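Local coordinates for protein PncC family amidohydrolase (Enterobacter asburiae, PDB 6L19) that probably hydrolyses the amide of nicotinamide mononucleotide, as PncC-type amidohydrolases of the competence/damage-inducible (CinA C-terminal) family do in pyridine nucleotide recycling, at residues K17-K22 / A160-A165; G27-T32 / Q101-I106; R69-R74 / A94-I99; V84-V89 / T138-F143; F128-R133 / V155-A160. The protein carries 3 engineered substitutions. All coordinates share one frame; numbering follows the deposited sequence. Where two conformers were deposited one is given.

Contact 1. Residues K17-K22 / A160-A165; sequences KKLASK and AELLAA
L163 reaches from helix 160-165 to the backbone of helix 17-22, and its two methyls do most of the touching. From CB the chain runs with CG anti to the backbone N (chi1 -168°), which carries the fork across to the other helix. One branch, CD1, settles on the backbone itself, 3.8 Å from L19 N, and also meets K22, whose CG lies 3.9 Å from CD1 of L163. The other branch, CD2, packs against the aliphatic part of K18: it lies 3.7 Å from K18 CB and also touches K18 CD. Both lysines cross L163 at about a right angle. Carbon meets carbon here, while the ammonium groups go elsewhere, K18 NZ to N10 OD1 and K22 NZ to L166 O. One step deeper, L19 and L162 also cross nearly perpendicularly, L19 CD1 standing 3.8 Å from L162 CG. No hydrogen bond joins the two segments. Their axes approach to 10.0 Å at 37°, close enough for leucines to fill the gap between them. Helices 12-25 and 147-165 thus pack side by side, with L162 continuing inward onto I104 and I106 of strand 104-110 and W130 of strand 125-132.

Contact 2. Residues G27-T32 / Q101-I106; sequences GLRLTT and QADISI
R29 and D103 meet where two parallel strands are about to begin. The carboxylate takes the backbone of R29 first: R29 N donates to D103 OD2 over 2.8 Å, on the anti lone pair of that oxygen. The same OD2 lies over one face of the guanidinium, near its centre, with the two planes 47° apart, and any attraction there is probably electrostatic; R29 NH2 to D103 OD1 is a long salt bridge with no N-H aimed at the oxygen. The N-H groups serve Q101 instead. NE and NH2 of R29 grip Q101 O side-on, at 3.3 and 3.2 Å, a turn made possible by the bend in the arginine chain at chi3 (-55°). R29 O accepts two backbone bonds, from D103 N at 2.8 Å and from I104 N at 3.0 Å.

Farther along, T31 N donates to I104 O over 2.9 Å and I106 N to T31 O over 3.1 Å, which pairs L30, T31 and T32 with I104, S105 and I106. On one face L30 CD1 packs 3.7 Å from I104 CG2, against L162 of helix 147-165; on the other, T31 CG2 touches A102 and S105, against I96 of helix 86-100. R133 supplies D103 OD1 with a second salt bridge, and a Schellman motif at Q101 ends the preceding helix. This is the start of the parallel part of a mixed sheet covered by helices on both faces, as in a three-layer alpha/beta/alpha sandwich.

Contact 3. Residues R69-R74 / A94-I99; sequences RILGVR and ASIRDI
S95 and L71 supply the polar part of this contact: S95 OG donates to L71 O, a backbone carbonyl at the end of helix 64-71. The modelled separation of these two oxygens is 2.4 Å, very short for such a bond, so its exact length is doubtful. With OG anti to the carbonyl carbon (chi1 -59°), the serine hydroxyl also hydrogen-bonds E91 O, one turn back in its own helix, so two carbonyls share or compete for one hydroxyl proton.

The remainder is apolar. L71 sends CD2 against the flank of helix 94-99, where it lies 4.1 Å from I96 CB and 4.0 Å from I96 N. I99 crosses L71 at about a right angle, its CD1 standing 4.1 Å from L71 CD2. The same I99 methyl rests 3.6 Å from I70 O. Behind this pair L71 and I96 both continue onto A33 and L59 of the sheet, while I99 packs on I70 of the second subunit and its carbonyl accepts from R69 of that subunit.

G72, with positive phi, is the first residue to leave helical angles. Chemically, then, the join rests mainly on branched aliphatic side chains, running from the sheet to the dimer interface, with a hydroxyl link of uncertain length beside them.

Contact 4. Residues V84-V89 / T138-F143; sequences VSEQTV and TRTMLF. Engineered in segment 138-143: M141 (natural residue Val).
Both oxygens of E86 are taken by threonine hydroxyls of the edge strand. T138 OG1 donates to E86 OE1 over 2.6 Å, coming from well above the carboxylate plane, 61° out of it. T140 OG1 donates to E86 OE2 over 2.8 Å and uses the anti lone pair of that oxygen. The two hydroxyls come from threonines two apart in the strand, which both point toward the helix, and the carboxylate bridges between them. E86 can span that distance because its chain is extended beyond CG (chi2 -172°). Holding both oxygens should limit rotation of the carboxylate about its last bond. A water donates to T138 O at 2.9 Å and more weakly to E86 OE1, adding a looser link on the same strand. Beside the polar group, V89 CG2 only just approaches T138 CG2, at 4.5 Å.

E86 itself is placed by the helix start: S85 is the N-cap, its OG accepting from T88 N at 3.1 Å. A carboxylate in the first turn of a helix should also interact favourably with the helix dipole. Here, in an alpha/beta fold, the capped first turn of helix 86-100 is bonded through E86 to strand 135-142, outermost in this chain's mixed sheet.

Contact 5. Residues F128-R133 / V155-A160; sequences FAWNIR and VHFSLA
An aromatic cluster of F128, W130 and F157 joins the sheet to helix 147-165, part of the helical layer on one face of this alpha/beta/alpha fold. F128 and W130 lie two apart in strand 125-132 and both point at the helix; the axes of segments 128-132 and 155-160 approach to 9.7 Å.

F157 reaches over from the helix and touches both. Its CG is anti to the backbone N (chi1 -180°), which swings the ring toward the strand. An edge-to-face pair results: F157 CD2 stands over the centre of the F128 ring, with the planes 65° apart and the centroids separated by 5.0 Å. The neighbouring F157 CE2 meets the edge of the indole, 3.7 Å from W130 CH2, so adjacent carbons of one phenyl ring serve two aromatic partners. S158 adds a smaller apolar touch, its CB lying 4.0 Å from F128 CD2.

Around the cluster, M141, an engineered residue, packs on F157 from strand 135-142, while I106 and I108 of strand 104-110 meet W130 and F128. The helix carbonyls are busy too: V155 O accepts from L159 N and also from S158 OG, both arriving from the same face of its plane, which pins the serine hydroxyl to its own helix. S158 O is the acceptor for the sheet: W130 NE1 donates to it over 2.9 Å at an N-H...O angle of 161°, lying in the carbonyl plane on a lone pair.

In the fold
Contacts 2 and 5 are buried, contacts 1 and 3 partly so, and contact 4 lies at the surface. Contacts 1 and 5 use the same helix, 147-165, which L162 also fastens to the strands of contact 2. Contacts 3 and 4 share helix 86-100 on the other face of the sheet, near its end and its start. Chemistry follows place: backbone pairing in the sheet, with a charged cluster where its strands begin, aromatic rings between sheet and helix, plain aliphatic packing between helices, and hydroxyl bonds at the edge strand and at a helix end. Strands 104-110 and 125-132, neighbours in the sheet, link contact 2 to contact 5, and contact 3 alone among the five extends to the second subunit through a hydrogen bond.

Contact 1. Residues K17-K22 / A160-A165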
# COMPACT_ATOMS: atom_id res chain seq x y z
N LYS A 17 17.30 5.39 2.13
CA LYS A 17 18.29 5.98 1.24
C LYS A 17 19.43 5.00 0.97
O LYS A 17 19.90 4.88 -0.17
CB LYS A 17 18.81 7.30 1.81
CG LYS A 17 19.69 8.06 0.82
CD LYS A 17 20.90 8.71 1.49
CE LYS A 17 21.10 10.17 1.05
NZ LYS A 17 21.04 10.37 -0.43
N LYS A 18 19.88 4.29 2.00
CA LYS A 18 20.91 3.28 1.79
C LYS A 18 20.38 2.13 0.93
O LYS A 18 21.08 1.63 0.04
CB LYS A 18 21.42 2.77 3.13
CG LYS A 18 22.24 3.80 3.90
CD LYS A 18 22.63 3.30 5.28
CE LYS A 18 23.36 4.39 6.07
NZ LYS A 18 23.78 3.92 7.43
N LEU A 19 19.14 1.70 1.19
CA LEU A 19 18.56 0.62 0.40
C LEU A 19 18.39 1.04 -1.06
O LEU A 19 18.68 0.25 -1.96
CB LEU A 19 17.23 0.21 1.02
CG LEU A 19 16.58 -1.08 0.58
CD1 LEU A 19 17.54 -2.24 0.84
CD2 LEU A 19 15.26 -1.25 1.36
N ALA A 20 17.97 2.29 -1.30
CA ALA A 20 17.84 2.80 -2.67
C ALA A 20 19.15 2.63 -3.44
O ALA A 20 19.16 2.20 -4.60
CB ALA A 20 17.42 4.27 -2.63
N SER A 21 20.26 2.98 -2.81
CA SER A 21 21.54 2.90 -3.50
C SER A 21 21.97 1.44 -3.70
O SER A 21 22.44 1.07 -4.78
CB SER A 21 22.59 3.71 -2.72
OG SER A 21 23.87 3.14 -2.81
N LYS A 22 21.77 0.58 -2.69
CA LYS A 22 22.06 -0.85 -2.87
C LYS A 22 21.24 -1.44 -4.02
O LYS A 22 21.76 -2.20 -4.84
CB LYS A 22 21.77 -1.63 -1.59
CG LYS A 22 22.81 -1.51 -0.50
CD LYS A 22 23.98 -2.41 -0.75
CE LYS A 22 25.09 -2.14 0.26
NZ LYS A 22 26.08 -3.25 0.28
N ALA A 160 15.84 -2.63 7.86
CA ALA A 160 17.18 -2.86 8.37
C ALA A 160 17.66 -4.27 8.02
O ALA A 160 18.82 -4.46 7.65
CB ALA A 160 17.22 -2.62 9.88
N GLU A 161 16.77 -5.26 8.14
CA GLU A 161 17.17 -6.64 7.82
C GLU A 161 17.44 -6.81 6.33
O GLU A 161 18.37 -7.55 5.96
CB GLU A 161 16.10 -7.63 8.27
CG GLU A 161 16.12 -7.89 9.76
CD GLU A 161 17.33 -8.70 10.19
OE1 GLU A 161 17.49 -9.85 9.71
OE2 GLU A 161 18.13 -8.18 10.99
N LEU A 162 16.64 -6.19 5.46
CA LEU A 162 16.94 -6.27 4.04
C LEU A 162 18.29 -5.63 3.75
O LEU A 162 19.13 -6.22 3.05
CB LEU A 162 15.85 -5.61 3.19
CG LEU A 162 16.12 -5.62 1.68
CD1 LEU A 162 16.44 -7.07 1.18
CD2 LEU A 162 14.96 -5.00 0.88
N LEU A 163 18.54 -4.44 4.31
CA LEU A 163 19.83 -3.79 4.10
C LEU A 163 20.97 -4.65 4.64
O LEU A 163 22.03 -4.76 4.00
CB LEU A 163 19.82 -2.40 4.76
CG LEU A 163 20.96 -1.42 4.44
CD1 LEU A 163 21.00 -1.06 2.96
CD2 LEU A 163 20.81 -0.17 5.31
N ALA A 164 20.76 -5.31 5.78
CA ALA A 164 21.78 -6.22 6.32
C ALA A 164 22.05 -7.38 5.36
O ALA A 164 23.21 -7.74 5.13
CB ALA A 164 21.34 -6.76 7.67
N ALA A 165 20.99 -7.99 4.83
CA ALA A 165 21.14 -9.09 3.88
C ALA A 165 21.92 -8.69 2.64
O ALA A 165 22.52 -9.56 1.99
CB ALA A 165 19.76 -9.62 3.47

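Contact 2. Residues G27-T32 / Q101-I106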
# COMPACT_ATOMS: atom_id res chain seq x y z
N GLY A 27 20.17 -2.65 -10.43
CA GLY A 27 18.86 -2.66 -11.06
C GLY A 27 17.82 -3.50 -10.35
O GLY A 27 16.87 -3.96 -10.99
N LEU A 28 17.97 -3.74 -9.05
CA LEU A 28 17.02 -4.57 -8.31
C LEU A 28 15.69 -3.85 -8.16
O LEU A 28 15.63 -2.65 -7.90
CB LEU A 28 17.58 -4.91 -6.94
CG LEU A 28 18.67 -5.97 -7.02
CD1 LEU A 28 19.45 -6.05 -5.72
CD2 LEU A 28 18.08 -7.33 -7.43
N ARG A 29 14.60 -4.60 -8.33
CA ARG A 29 13.26 -4.07 -8.14
C ARG A 29 12.61 -4.71 -6.91
O ARG A 29 12.68 -5.92 -6.72
CB ARG A 29 12.42 -4.30 -9.40
CG ARG A 29 13.08 -3.75 -10.69
CD ARG A 29 12.26 -4.10 -11.94
NE ARG A 29 12.03 -5.54 -12.02
CZ ARG A 29 12.79 -6.40 -12.70
NH1 ARG A 29 13.84 -5.96 -13.40
NH2 ARG A 29 12.50 -7.70 -12.68
N LEU A 30 11.97 -3.87 -6.09
CA LEU A 30 11.44 -4.23 -4.78
C LEU A 30 9.93 -4.07 -4.78
O LEU A 30 9.39 -3.14 -5.40
CB LEU A 30 12.06 -3.35 -3.67
CG LEU A 30 11.51 -3.44 -2.23
CD1 LEU A 30 11.88 -4.78 -1.62
CD2 LEU A 30 12.06 -2.28 -1.38
N THR A 31 9.25 -4.97 -4.08
CA THR A 31 7.81 -4.90 -3.89
C THR A 31 7.50 -5.34 -2.47
O THR A 31 8.31 -6.03 -1.84
CB THR A 31 7.06 -5.79 -4.91
OG1 THR A 31 5.65 -5.61 -4.75
CG2 THR A 31 7.41 -7.27 -4.66
N THR A 32 6.33 -4.94 -1.96
CA THR A 32 5.98 -5.20 -0.57
C THR A 32 4.52 -5.63 -0.43
O THR A 32 3.64 -5.17 -1.16
CB THR A 32 6.18 -3.96 0.33
OG1 THR A 32 5.37 -2.88 -0.18
CG2 THR A 32 7.62 -3.55 0.37
N GLN A 101 6.34 -8.62 -10.59
CA GLN A 101 7.50 -8.92 -11.42
C GLN A 101 8.74 -8.26 -10.84
O GLN A 101 9.49 -7.56 -11.52
CB GLN A 101 7.26 -8.50 -12.88
CG GLN A 101 6.13 -9.31 -13.52
CD GLN A 101 5.88 -8.96 -14.99
OE1 GLN A 101 6.44 -8.00 -15.52
NE2 GLN A 101 5.03 -9.74 -15.64
N ALA A 102 8.94 -8.47 -9.54
CA ALA A 102 10.03 -7.82 -8.83
C ALA A 102 11.16 -8.82 -8.56
O ALA A 102 11.00 -10.03 -8.66
CB ALA A 102 9.53 -7.22 -7.52
N ASP A 103 12.33 -8.27 -8.21
CA ASP A 103 13.45 -9.13 -7.82
C ASP A 103 13.38 -9.51 -6.35
O ASP A 103 13.83 -10.59 -5.97
CB ASP A 103 14.77 -8.42 -8.09
CG ASP A 103 14.97 -8.08 -9.56
OD1 ASP A 103 15.01 -9.03 -10.37
OD2 ASP A 103 15.05 -6.88 -9.91
N ILE A 104 12.84 -8.62 -5.53
CA ILE A 104 12.88 -8.74 -4.07
C ILE A 104 11.51 -8.36 -3.53
O ILE A 104 10.89 -7.39 -4.00
CB ILE A 104 13.97 -7.83 -3.47
CG1 ILE A 104 15.35 -8.27 -3.96
CG2 ILE A 104 13.93 -7.85 -1.94
CD1 ILE A 104 16.47 -7.38 -3.45
N SER A 105 11.02 -9.13 -2.56
CA SER A 105 9.77 -8.81 -1.89
C SER A 105 9.95 -8.89 -0.38
O SER A 105 10.77 -9.66 0.12
CB SER A 105 8.63 -9.73 -2.33
OG SER A 105 8.92 -11.07 -1.97
N ILE A 106 9.18 -8.07 0.32
CA ILE A 106 9.04 -8.11 1.77
C ILE A 106 7.58 -8.36 2.07
O ILE A 106 6.71 -7.69 1.50
CB ILE A 106 9.49 -6.79 2.44
CG1 ILE A 106 10.91 -6.40 2.02
CG2 ILE A 106 9.40 -6.90 3.97
CD1 ILE A 106 11.28 -4.95 2.46

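Contact 3. Residues R69-R74 / A94-I99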
# COMPACT_ATOMS: atom_id res chain seq x y z
N ARG A 69 -7.17 -14.87 -1.46
CA ARG A 69 -7.61 -14.59 -2.83
C ARG A 69 -6.62 -13.71 -3.59
O ARG A 69 -6.39 -13.94 -4.78
CB ARG A 69 -8.99 -13.93 -2.82
CG ARG A 69 -10.07 -14.89 -2.31
CD ARG A 69 -11.49 -14.35 -2.46
NE ARG A 69 -12.42 -15.19 -1.70
CZ ARG A 69 -12.83 -16.39 -2.11
NH1 ARG A 69 -12.40 -16.86 -3.27
NH2 ARG A 69 -13.67 -17.11 -1.37
N ILE A 70 -6.05 -12.70 -2.94
CA ILE A 70 -5.18 -11.79 -3.68
C ILE A 70 -3.75 -12.28 -3.72
O ILE A 70 -3.08 -12.18 -4.76
CB ILE A 70 -5.28 -10.38 -3.07
CG1 ILE A 70 -6.68 -9.84 -3.33
CG2 ILE A 70 -4.23 -9.48 -3.70
CD1 ILE A 70 -6.97 -8.64 -2.56
N LEU A 71 -3.24 -12.81 -2.61
CA LEU A 71 -1.87 -13.29 -2.56
C LEU A 71 -1.77 -14.81 -2.68
O LEU A 71 -0.67 -15.35 -2.57
CB LEU A 71 -1.19 -12.83 -1.27
CG LEU A 71 -0.99 -11.32 -1.25
CD1 LEU A 71 -0.50 -10.85 0.11
CD2 LEU A 71 -0.01 -10.93 -2.37
N GLY A 72 -2.88 -15.50 -2.91
CA GLY A 72 -2.78 -16.93 -3.15
C GLY A 72 -2.28 -17.74 -1.97
O GLY A 72 -1.82 -18.86 -2.16
N VAL A 73 -2.36 -17.20 -0.74
CA VAL A 73 -2.02 -18.00 0.42
C VAL A 73 -2.98 -19.19 0.50
O VAL A 73 -4.18 -19.05 0.28
CB VAL A 73 -2.07 -17.13 1.70
CG1 VAL A 73 -1.92 -18.00 2.96
CG2 VAL A 73 -0.99 -16.05 1.66
N ARG A 74 -2.44 -20.38 0.76
CA ARG A 74 -3.25 -21.60 0.74
C ARG A 74 -4.19 -21.64 1.96
O ARG A 74 -3.78 -21.27 3.07
CB ARG A 74 -2.35 -22.84 0.76
CG ARG A 74 -1.41 -22.99 -0.43
CD ARG A 74 -2.19 -23.41 -1.68
NE ARG A 74 -3.14 -24.51 -1.40
CZ ARG A 74 -4.19 -24.83 -2.17
NH1 ARG A 74 -4.46 -24.16 -3.28
NH2 ARG A 74 -4.98 -25.84 -1.80
N ALA A 94 6.34 -14.70 -1.90
CA ALA A 94 6.44 -15.32 -3.21
C ALA A 94 5.41 -14.74 -4.18
O ALA A 94 5.75 -14.38 -5.31
CB ALA A 94 6.25 -16.84 -3.08
N SER A 95 4.15 -14.62 -3.74
CA SER A 95 3.09 -14.16 -4.64
C SER A 95 3.29 -12.71 -5.05
O SER A 95 3.18 -12.38 -6.24
CB SER A 95 1.71 -14.33 -4.00
OG SER A 95 1.48 -15.70 -3.68
N ILE A 96 3.52 -11.81 -4.08
CA ILE A 96 3.65 -10.40 -4.44
C ILE A 96 4.85 -10.19 -5.35
O ILE A 96 4.81 -9.35 -6.26
CB ILE A 96 3.72 -9.50 -3.18
CG1 ILE A 96 3.51 -8.03 -3.58
CG2 ILE A 96 5.07 -9.67 -2.44
CD1 ILE A 96 2.13 -7.73 -4.19
N ARG A 97 5.93 -10.95 -5.14
CA ARG A 97 7.07 -10.86 -6.05
C ARG A 97 6.67 -11.21 -7.48
O ARG A 97 7.08 -10.53 -8.43
CB ARG A 97 8.21 -11.77 -5.59
CG ARG A 97 9.51 -11.38 -6.24
CD ARG A 97 10.71 -12.05 -5.62
NE ARG A 97 10.86 -13.42 -6.11
CZ ARG A 97 11.52 -13.77 -7.21
NH1 ARG A 97 12.11 -12.85 -7.97
NH2 ARG A 97 11.60 -15.05 -7.53
N ASP A 98 5.85 -12.25 -7.65
CA ASP A 98 5.39 -12.59 -8.99
C ASP A 98 4.41 -11.55 -9.53
O ASP A 98 4.49 -11.15 -10.70
CB ASP A 98 4.74 -13.97 -9.01
CG ASP A 98 4.31 -14.37 -10.40
OD1 ASP A 98 5.17 -14.83 -11.19
OD2 ASP A 98 3.13 -14.18 -10.73
N ILE A 99 3.47 -11.10 -8.69
CA ILE A 99 2.50 -10.10 -9.14
C ILE A 99 3.19 -8.83 -9.60
O ILE A 99 2.81 -8.22 -10.61
CB ILE A 99 1.50 -9.80 -8.01
CG1 ILE A 99 0.61 -11.02 -7.76
CG2 ILE A 99 0.71 -8.53 -8.31
CD1 ILE A 99 -0.19 -10.94 -6.44

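Contact 4. Residues V84-V89 / T138-F143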
# COMPACT_ATOMS: atom_id res chain seq x y z
N VAL A 84 -0.54 -15.13 10.97
CA VAL A 84 0.67 -14.62 11.61
C VAL A 84 1.58 -15.81 11.83
O VAL A 84 1.55 -16.48 12.86
CB VAL A 84 0.36 -13.87 12.90
CG1 VAL A 84 1.67 -13.38 13.55
CG2 VAL A 84 -0.59 -12.72 12.62
N SER A 85 2.44 -16.06 10.86
CA SER A 85 3.30 -17.22 10.85
C SER A 85 4.31 -17.03 9.73
O SER A 85 4.05 -16.29 8.77
CB SER A 85 2.50 -18.52 10.65
OG SER A 85 1.97 -18.62 9.33
N GLU A 86 5.45 -17.69 9.88
CA GLU A 86 6.48 -17.65 8.85
C GLU A 86 6.04 -18.38 7.59
O GLU A 86 6.46 -18.00 6.49
CB GLU A 86 7.79 -18.22 9.41
CG GLU A 86 8.31 -17.30 10.55
CD GLU A 86 9.71 -17.64 11.07
OE1 GLU A 86 10.41 -18.49 10.49
OE2 GLU A 86 10.11 -17.02 12.08
N GLN A 87 5.18 -19.39 7.71
CA GLN A 87 4.63 -20.07 6.54
C GLN A 87 3.77 -19.11 5.71
O GLN A 87 3.91 -19.04 4.49
CB GLN A 87 3.81 -21.29 6.97
CG GLN A 87 4.64 -22.44 7.53
CD GLN A 87 4.94 -22.28 9.01
OE1 GLN A 87 4.64 -21.25 9.63
NE2 GLN A 87 5.52 -23.31 9.60
N THR A 88 2.89 -18.36 6.38
CA THR A 88 2.02 -17.45 5.64
C THR A 88 2.81 -16.33 4.96
O THR A 88 2.56 -16.03 3.78
CB THR A 88 0.97 -16.87 6.59
OG1 THR A 88 0.05 -17.91 6.93
CG2 THR A 88 0.21 -15.71 5.91
N VAL A 89 3.79 -15.73 5.65
CA VAL A 89 4.53 -14.62 5.03
C VAL A 89 5.43 -15.12 3.90
O VAL A 89 5.67 -14.39 2.93
CB VAL A 89 5.34 -13.79 6.04
CG1 VAL A 89 4.42 -12.91 6.89
CG2 VAL A 89 6.22 -14.69 6.92
N THR A 138 13.00 -15.82 6.82
CA THR A 138 11.87 -15.41 7.64
C THR A 138 12.33 -15.18 9.07
O THR A 138 13.32 -15.76 9.53
CB THR A 138 10.73 -16.46 7.66
OG1 THR A 138 11.23 -17.68 8.21
CG2 THR A 138 10.16 -16.71 6.25
N ARG A 139 11.59 -14.33 9.78
CA ARG A 139 11.85 -14.14 11.20
C ARG A 139 10.56 -13.72 11.89
O ARG A 139 9.64 -13.18 11.27
CB ARG A 139 12.94 -13.09 11.44
CG ARG A 139 14.30 -13.70 11.76
CD ARG A 139 15.39 -13.05 10.95
NE ARG A 139 16.67 -13.75 11.05
CZ ARG A 139 16.93 -14.91 10.47
NH1 ARG A 139 16.01 -15.52 9.74
NH2 ARG A 139 18.13 -15.47 10.62
N THR A 140 10.52 -13.98 13.19
CA THR A 140 9.42 -13.58 14.05
C THR A 140 9.97 -12.69 15.16
O THR A 140 11.02 -12.98 15.73
CB THR A 140 8.70 -14.80 14.65
OG1 THR A 140 8.20 -15.62 13.60
CG2 THR A 140 7.54 -14.36 15.54
N MET A 141 9.28 -11.59 15.43
CA MET A 141 9.70 -10.65 16.46
C MET A 141 8.51 -10.37 17.37
O MET A 141 7.36 -10.39 16.93
CB MET A 141 10.18 -9.31 15.85
CG MET A 141 11.48 -9.38 15.06
SD MET A 141 12.93 -9.97 15.92
CE MET A 141 13.50 -8.42 16.56
N LEU A 142 8.79 -10.12 18.63
CA LEU A 142 7.78 -9.60 19.54
C LEU A 142 8.16 -8.17 19.90
O LEU A 142 9.21 -7.94 20.51
CB LEU A 142 7.65 -10.48 20.78
CG LEU A 142 6.68 -9.89 21.80
CD1 LEU A 142 5.26 -9.94 21.26
CD2 LEU A 142 6.78 -10.67 23.11
N PHE A 143 7.33 -7.21 19.49
CA PHE A 143 7.61 -5.79 19.70
C PHE A 143 6.77 -5.25 20.86
O PHE A 143 5.55 -5.50 20.91
CB PHE A 143 7.31 -4.97 18.45
CG PHE A 143 8.21 -5.28 17.29
CD1 PHE A 143 9.57 -5.02 17.36
CD2 PHE A 143 7.70 -5.85 16.12
CE1 PHE A 143 10.41 -5.30 16.29
CE2 PHE A 143 8.53 -6.13 15.03
CZ PHE A 143 9.89 -5.86 15.11
O HOH W 1 13.76 -18.53 10.16

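Contact 5. Residues F128-R133 / V155-A160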
# COMPACT_ATOMS: atom_id res chain seq x y z
N PHE A 128 7.90 -11.83 9.42
CA PHE A 128 8.52 -11.18 8.28
C PHE A 128 9.04 -12.23 7.32
O PHE A 128 9.58 -13.25 7.75
CB PHE A 128 9.71 -10.31 8.72
CG PHE A 128 9.35 -9.22 9.70
CD1 PHE A 128 9.26 -9.48 11.06
CD2 PHE A 128 9.14 -7.92 9.25
CE1 PHE A 128 8.93 -8.45 11.97
CE2 PHE A 128 8.81 -6.89 10.13
CZ PHE A 128 8.71 -7.16 11.50
N ALA A 129 8.92 -11.96 6.01
CA ALA A 129 9.63 -12.72 5.00
C ALA A 129 10.33 -11.76 4.05
O ALA A 129 9.76 -10.73 3.69
CB ALA A 129 8.69 -13.66 4.19
N TRP A 130 11.55 -12.10 3.67
CA TRP A 130 12.28 -11.40 2.62
C TRP A 130 12.62 -12.43 1.55
O TRP A 130 13.34 -13.39 1.83
CB TRP A 130 13.56 -10.76 3.16
CG TRP A 130 13.37 -9.79 4.32
CD1 TRP A 130 13.32 -8.43 4.25
CD2 TRP A 130 13.27 -10.13 5.71
NE1 TRP A 130 13.15 -7.90 5.52
CE2 TRP A 130 13.13 -8.92 6.43
CE3 TRP A 130 13.26 -11.34 6.42
CZ2 TRP A 130 12.99 -8.89 7.82
CZ3 TRP A 130 13.13 -11.31 7.79
CH2 TRP A 130 13.00 -10.09 8.48
N ASN A 131 12.08 -12.24 0.35
CA ASN A 131 12.36 -13.11 -0.78
C ASN A 131 13.28 -12.32 -1.70
O ASN A 131 12.86 -11.32 -2.29
CB ASN A 131 11.06 -13.52 -1.48
CG ASN A 131 11.29 -14.46 -2.66
OD1 ASN A 131 12.29 -14.38 -3.35
ND2 ASN A 131 10.33 -15.37 -2.90
N ILE A 132 14.54 -12.75 -1.79
CA ILE A 132 15.56 -12.10 -2.61
C ILE A 132 15.85 -13.03 -3.78
O ILE A 132 16.52 -14.05 -3.61
CB ILE A 132 16.83 -11.79 -1.81
CG1 ILE A 132 16.53 -10.83 -0.66
CG2 ILE A 132 17.93 -11.26 -2.74
CD1 ILE A 132 17.66 -10.73 0.37
N ARG A 133 15.29 -12.70 -4.94
CA ARG A 133 15.43 -13.50 -6.17
C ARG A 133 15.29 -14.99 -5.89
O ARG A 133 16.15 -15.80 -6.25
CB ARG A 133 16.74 -13.17 -6.88
CG ARG A 133 16.68 -11.74 -7.43
CD ARG A 133 17.83 -11.32 -8.31
NE ARG A 133 18.24 -12.30 -9.32
CZ ARG A 133 17.65 -12.46 -10.50
NH1 ARG A 133 16.58 -11.75 -10.83
NH2 ARG A 133 18.14 -13.36 -11.34
N VAL A 155 8.25 -1.67 10.58
CA VAL A 155 8.75 -1.03 9.36
C VAL A 155 10.27 -0.91 9.41
O VAL A 155 10.98 -1.23 8.45
CB VAL A 155 8.09 0.35 9.16
CG1 VAL A 155 8.82 1.14 8.07
CG2 VAL A 155 6.61 0.24 8.86
N HIS A 156 10.80 -0.42 10.53
CA HIS A 156 12.24 -0.23 10.65
C HIS A 156 12.98 -1.56 10.53
O HIS A 156 14.00 -1.67 9.84
CB HIS A 156 12.55 0.45 11.99
CG HIS A 156 13.96 0.92 12.14
ND1 HIS A 156 14.99 0.09 12.53
CD2 HIS A 156 14.51 2.15 11.97
CE1 HIS A 156 16.12 0.78 12.58
NE2 HIS A 156 15.85 2.03 12.23
N PHE A 157 12.45 -2.60 11.18
CA PHE A 157 13.12 -3.90 11.16
C PHE A 157 13.10 -4.51 9.77
O PHE A 157 14.11 -5.06 9.31
CB PHE A 157 12.45 -4.81 12.19
CG PHE A 157 13.05 -6.19 12.28
CD1 PHE A 157 14.23 -6.41 12.97
CD2 PHE A 157 12.40 -7.28 11.73
CE1 PHE A 157 14.78 -7.69 13.09
CE2 PHE A 157 12.93 -8.57 11.85
CZ PHE A 157 14.13 -8.77 12.53
N SER A 158 11.97 -4.43 9.07
CA SER A 158 11.88 -5.00 7.74
C SER A 158 12.92 -4.39 6.81
O SER A 158 13.50 -5.08 5.97
CB SER A 158 10.46 -4.80 7.19
OG SER A 158 10.21 -3.44 6.84
N LEU A 159 13.20 -3.09 6.97
CA LEU A 159 14.16 -2.40 6.11
C LEU A 159 15.59 -2.67 6.55
O LEU A 159 16.48 -2.89 5.72
CB LEU A 159 13.90 -0.89 6.10
CG LEU A 159 12.56 -0.43 5.48
CD1 LEU A 159 12.25 1.03 5.82
CD2 LEU A 159 12.60 -0.64 3.96
N ALA A 160 15.84 -2.63 7.86
CA ALA A 160 17.18 -2.86 8.37
C ALA A 160 17.66 -4.27 8.02
O ALA A 160 18.82 -4.46 7.65
CB ALA A 160 17.22 -2.62 9.88